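Side-chain contacts in D-glycerate 2-kinase (Thermotoga maritima, PDB 2B8N), which phosphorylates D-glycerate to 2-phosphoglycerate at the expense of ATP, with magnesium as cofactor, in the degradation of serine: residues A[67-72]-A[91-96]; A[155-160]-A[172-177]. One frame throughout, in Å; residues are numbered along the deposited sequence.

Contact 1: residues A[67-72]-A[91-96]; sequences AAYEVL and PIDDFE
Y69 is the one helix residue here that makes the contact, laying its ring across I92, D93 and F95. Its inner half meets hydrocarbon: CD1 lies 3.7 Å from F95 CZ, and CD2 lies 4.1 Å from I92 CG2 on a branch sliding past in the other direction. The two aromatic planes stand 77° apart, an oblique pair. Farther out, D93 crosses the tyrosine at about a right angle, with its CB 3.4 Å from Y69 CZ. The carboxylate plane runs nearly parallel to the phenol's (18°) but is offset to one side, and Y69 OH and D93 OD2, 3.3 Å apart, are too poorly angled to bond. What the two polar ends share is K74, just past the helix, whose NZ makes a salt bridge to D93 OD2 and a weak hydrogen bond to Y69 OH. With Y69 cut back to an alanine, a gap is likely to open beside F95 CZ and I92 CG2, and K74 would lose its weak phenol bond, keeping D93. The tyrosine ring gets there because CG is anti to the backbone N (chi1 -179°), which swings it off the helix. A type II' turn from I92 to F95 shapes the loop, closed by F95 N to I92 O at 2.9 Å. The joint is thus chiefly apolar, with one lysine tying its polar ends together from outside.

Contact 2: residues A[155-160]-A[172-177]; sequences KLTSAL and TVRKHL
T157 and R174 bring the two backbones nearest, their CA atoms 7.9 Å apart, as the helical turns 155-160 and 172-175 run in roughly opposite directions and the backbone leaves the helix after K175 on the way to L177. Between these residues lies the polar edge of the contact. R174 NH1 reaches T157 OG1 at 3.3 Å, but with an N-H...O angle of 129° the bond is weak, and the hydroxyl sits oblique to the guanidinium. The arginine chain is folded at both chi2 and chi3, which curls the group back toward the first helix although CB sets off to one side. Each end has a firmer tie of its own. T157 OG1 bonds to the carbonyl of I153 one turn earlier, and R174 NH2 makes a salt bridge with E142.

Leucine and valine branches fill the rest of the interface. L156 and L177 cross at about a right angle, with their CD1 methyls 3.6 Å apart, while L160 and V173 meet tip to tip, CD1 to CG2, at 4.1 Å. Other helices close this seam: L156 also rests on L229, V173 on V228, and L177 on V240 and I244. At the end of the second helix, H176 turns back so that ND1 donates to T172 O at 2.8 Å, nearly straight at 167° and with the oxygen in the ring plane. This bond and that of NE2 to E247 together hold the ring where the chain leaves the helix and L177 enters the apolar seam. The whole is a helical hairpin, two consecutive helices packed through a buried aliphatic layer with a polar pair at its margin.

In the fold
Contact 1 closes before contact 2 opens along the chain, and their centres lie 35 Å apart, with nearest atoms about 21 Å apart. Both belong to the DUF4147 part of the protein. Contact 1 belongs to the parallel sheet of strand order 3-2-1-4-5-6, the Rossmann-type order: helix 61-72 connects strands 52-57 and 76-84, and the loop it meets leads into the edge strand 96-100. Contact 2 joins helices 150-162 and 167-175 in the helical stretch inserted between the sheet's strands 128-133 and 193-199. One contact thus joins a helix to a loop at the sheet's margin, the other two helices of the cluster beyond it. The second, mixed sheet takes part in neither.

Contact 1: residues A[67-72]-A[91-96]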
# COMPACT_ATOMS: atom_id res chain seq x y z
N ALA A 67 5.53 5.44 17.51
CA ALA A 67 6.38 4.28 17.80
C ALA A 67 7.89 4.62 17.82
O ALA A 67 8.63 4.11 18.64
CB ALA A 67 6.08 3.14 16.84
N ALA A 68 8.32 5.51 16.93
CA ALA A 68 9.70 6.00 16.89
C ALA A 68 10.06 6.82 18.12
O ALA A 68 11.17 6.73 18.65
CB ALA A 68 9.91 6.84 15.65
N TYR A 69 9.13 7.64 18.57
CA TYR A 69 9.33 8.42 19.77
C TYR A 69 9.61 7.51 20.96
O TYR A 69 10.55 7.74 21.74
CB TYR A 69 8.09 9.26 20.05
CG TYR A 69 8.21 10.12 21.26
CD1 TYR A 69 9.25 11.04 21.38
CD2 TYR A 69 7.30 10.02 22.30
CE1 TYR A 69 9.37 11.83 22.50
CE2 TYR A 69 7.41 10.80 23.41
CZ TYR A 69 8.43 11.70 23.51
OH TYR A 69 8.52 12.48 24.62
N GLU A 70 8.80 6.46 21.06
CA GLU A 70 8.93 5.48 22.15
C GLU A 70 10.26 4.73 22.08
O GLU A 70 10.83 4.42 23.12
CB GLU A 70 7.76 4.50 22.15
CG GLU A 70 6.43 5.16 22.55
CD GLU A 70 5.23 4.24 22.43
OE1 GLU A 70 5.41 3.04 22.13
OE2 GLU A 70 4.10 4.73 22.65
N VAL A 71 10.74 4.42 20.88
CA VAL A 71 12.08 3.86 20.74
C VAL A 71 13.20 4.88 21.11
O VAL A 71 14.11 4.53 21.85
CB VAL A 71 12.35 3.30 19.30
CG1 VAL A 71 13.83 2.91 19.15
CG2 VAL A 71 11.43 2.10 18.99
N LEU A 72 13.12 6.12 20.62
CA LEU A 72 14.26 7.05 20.70
C LEU A 72 14.18 8.11 21.79
O LEU A 72 15.21 8.48 22.33
CB LEU A 72 14.46 7.75 19.37
CG LEU A 72 14.92 6.84 18.23
CD1 LEU A 72 14.82 7.67 16.98
CD2 LEU A 72 16.33 6.29 18.41
N PRO A 91 -1.57 14.96 20.20
CA PRO A 91 -0.17 15.28 20.45
C PRO A 91 0.77 14.08 20.50
O PRO A 91 0.35 12.97 20.85
CB PRO A 91 -0.20 15.95 21.85
CG PRO A 91 -1.59 16.44 22.02
CD PRO A 91 -2.44 15.44 21.29
N ILE A 92 2.03 14.31 20.14
CA ILE A 92 3.10 13.38 20.44
C ILE A 92 4.25 14.20 21.02
O ILE A 92 5.02 14.83 20.29
CB ILE A 92 3.57 12.60 19.19
CG1 ILE A 92 2.37 12.00 18.46
CG2 ILE A 92 4.56 11.50 19.58
CD1 ILE A 92 2.75 11.12 17.26
N ASP A 93 4.37 14.20 22.34
CA ASP A 93 5.30 15.11 23.00
C ASP A 93 5.09 16.52 22.38
O ASP A 93 3.99 17.10 22.52
CB ASP A 93 6.74 14.57 22.92
CG ASP A 93 7.74 15.33 23.84
OD1 ASP A 93 7.38 15.67 25.00
OD2 ASP A 93 8.89 15.57 23.39
N ASP A 94 6.12 17.03 21.67
CA ASP A 94 6.15 18.39 21.08
C ASP A 94 6.30 18.34 19.55
O ASP A 94 6.66 19.35 18.92
CB ASP A 94 7.32 19.19 21.67
CG ASP A 94 8.70 18.61 21.29
N PHE A 95 6.04 17.18 18.95
CA PHE A 95 6.10 17.05 17.51
C PHE A 95 5.02 17.93 16.96
O PHE A 95 4.02 18.19 17.61
CB PHE A 95 5.80 15.63 17.06
CG PHE A 95 6.85 14.62 17.41
CD1 PHE A 95 7.95 14.93 18.18
CD2 PHE A 95 6.69 13.30 16.97
CE1 PHE A 95 8.90 13.94 18.49
CE2 PHE A 95 7.61 12.32 17.28
CZ PHE A 95 8.72 12.63 18.04
N GLU A 96 5.23 18.40 15.74
CA GLU A 96 4.24 19.20 15.06
C GLU A 96 3.33 18.24 14.27
O GLU A 96 3.80 17.47 13.45
CB GLU A 96 4.95 20.22 14.14
CG GLU A 96 5.87 21.19 14.90
CD GLU A 96 6.74 22.04 13.98
OE1 GLU A 96 6.29 22.41 12.88
OE2 GLU A 96 7.89 22.33 14.38

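Contact 2: residues A[155-160]-A[172-177]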
# COMPACT_ATOMS: atom_id res chain seq x y z
N LYS A 155 -3.70 19.96 -12.91
CA LYS A 155 -4.23 19.89 -14.28
C LYS A 155 -3.38 19.05 -15.23
O LYS A 155 -3.92 18.34 -16.08
CB LYS A 155 -4.38 21.29 -14.90
CG LYS A 155 -5.53 22.15 -14.38
CD LYS A 155 -6.06 23.04 -15.52
CE LYS A 155 -7.03 24.13 -15.07
NZ LYS A 155 -7.43 25.04 -16.22
N LEU A 156 -2.06 19.14 -15.11
CA LEU A 156 -1.14 18.40 -15.99
C LEU A 156 -1.21 16.89 -15.80
O LEU A 156 -1.10 16.15 -16.78
CB LEU A 156 0.32 18.80 -15.73
CG LEU A 156 0.88 19.96 -16.52
CD1 LEU A 156 2.27 20.35 -16.01
CD2 LEU A 156 0.89 19.62 -18.02
N THR A 157 -1.30 16.47 -14.53
CA THR A 157 -1.48 15.07 -14.12
C THR A 157 -2.74 14.47 -14.73
O THR A 157 -2.72 13.42 -15.39
CB THR A 157 -1.63 14.97 -12.57
OG1 THR A 157 -0.50 15.56 -11.91
CG2 THR A 157 -1.75 13.55 -12.11
N SER A 158 -3.85 15.17 -14.52
CA SER A 158 -5.14 14.71 -14.96
C SER A 158 -5.17 14.61 -16.49
O SER A 158 -5.68 13.64 -17.06
CB SER A 158 -6.22 15.66 -14.44
OG SER A 158 -7.52 15.14 -14.67
N ALA A 159 -4.57 15.59 -17.15
CA ALA A 159 -4.43 15.57 -18.60
C ALA A 159 -3.67 14.34 -19.03
O ALA A 159 -4.02 13.71 -20.04
CB ALA A 159 -3.69 16.81 -19.07
N LEU A 160 -2.61 14.01 -18.29
CA LEU A 160 -1.77 12.88 -18.66
C LEU A 160 -2.48 11.53 -18.45
O LEU A 160 -2.46 10.68 -19.35
CB LEU A 160 -0.44 12.93 -17.91
CG LEU A 160 0.63 13.85 -18.52
CD1 LEU A 160 1.80 13.98 -17.56
CD2 LEU A 160 1.13 13.35 -19.87
N THR A 172 7.99 10.80 -14.41
CA THR A 172 9.07 11.60 -14.99
C THR A 172 8.72 13.10 -14.96
O THR A 172 9.51 13.93 -14.49
CB THR A 172 9.39 11.11 -16.42
OG1 THR A 172 10.06 9.84 -16.35
CG2 THR A 172 10.28 12.09 -17.17
N VAL A 173 7.51 13.43 -15.40
CA VAL A 173 7.08 14.83 -15.43
C VAL A 173 6.94 15.40 -14.04
O VAL A 173 7.43 16.49 -13.76
CB VAL A 173 5.76 15.01 -16.14
CG1 VAL A 173 5.37 16.46 -16.13
CG2 VAL A 173 5.86 14.52 -17.59
N ARG A 174 6.27 14.67 -13.15
CA ARG A 174 6.04 15.16 -11.78
C ARG A 174 7.32 15.47 -11.02
O ARG A 174 7.35 16.44 -10.26
CB ARG A 174 5.16 14.21 -10.93
CG ARG A 174 3.66 14.40 -11.14
CD ARG A 174 3.18 15.84 -10.90
NE ARG A 174 3.12 16.20 -9.48
CZ ARG A 174 2.12 15.86 -8.66
NH1 ARG A 174 1.11 15.14 -9.09
NH2 ARG A 174 2.14 16.23 -7.38
N LYS A 175 8.35 14.65 -11.21
CA LYS A 175 9.62 14.82 -10.48
C LYS A 175 10.33 16.11 -10.92
O LYS A 175 11.05 16.74 -10.13
CB LYS A 175 10.54 13.59 -10.70
CG LYS A 175 10.03 12.29 -10.05
CD LYS A 175 10.93 11.05 -10.27
CE LYS A 175 10.89 10.48 -11.70
NZ LYS A 175 11.84 9.30 -11.84
N HIS A 176 10.09 16.50 -12.17
CA HIS A 176 10.73 17.67 -12.73
C HIS A 176 9.92 18.97 -12.49
O HIS A 176 10.29 20.05 -12.97
CB HIS A 176 11.03 17.42 -14.22
CG HIS A 176 12.20 16.52 -14.47
ND1 HIS A 176 12.09 15.14 -14.52
CD2 HIS A 176 13.51 16.79 -14.68
CE1 HIS A 176 13.29 14.61 -14.74
NE2 HIS A 176 14.17 15.60 -14.84
N LEU A 177 8.82 18.87 -11.74
CA LEU A 177 8.02 20.04 -11.35
C LEU A 177 8.04 20.34 -9.84
O LEU A 177 7.30 21.21 -9.38
CB LEU A 177 6.56 19.82 -11.80
CG LEU A 177 6.30 19.78 -13.32
CD1 LEU A 177 4.86 19.50 -13.61
CD2 LEU A 177 6.70 21.09 -13.97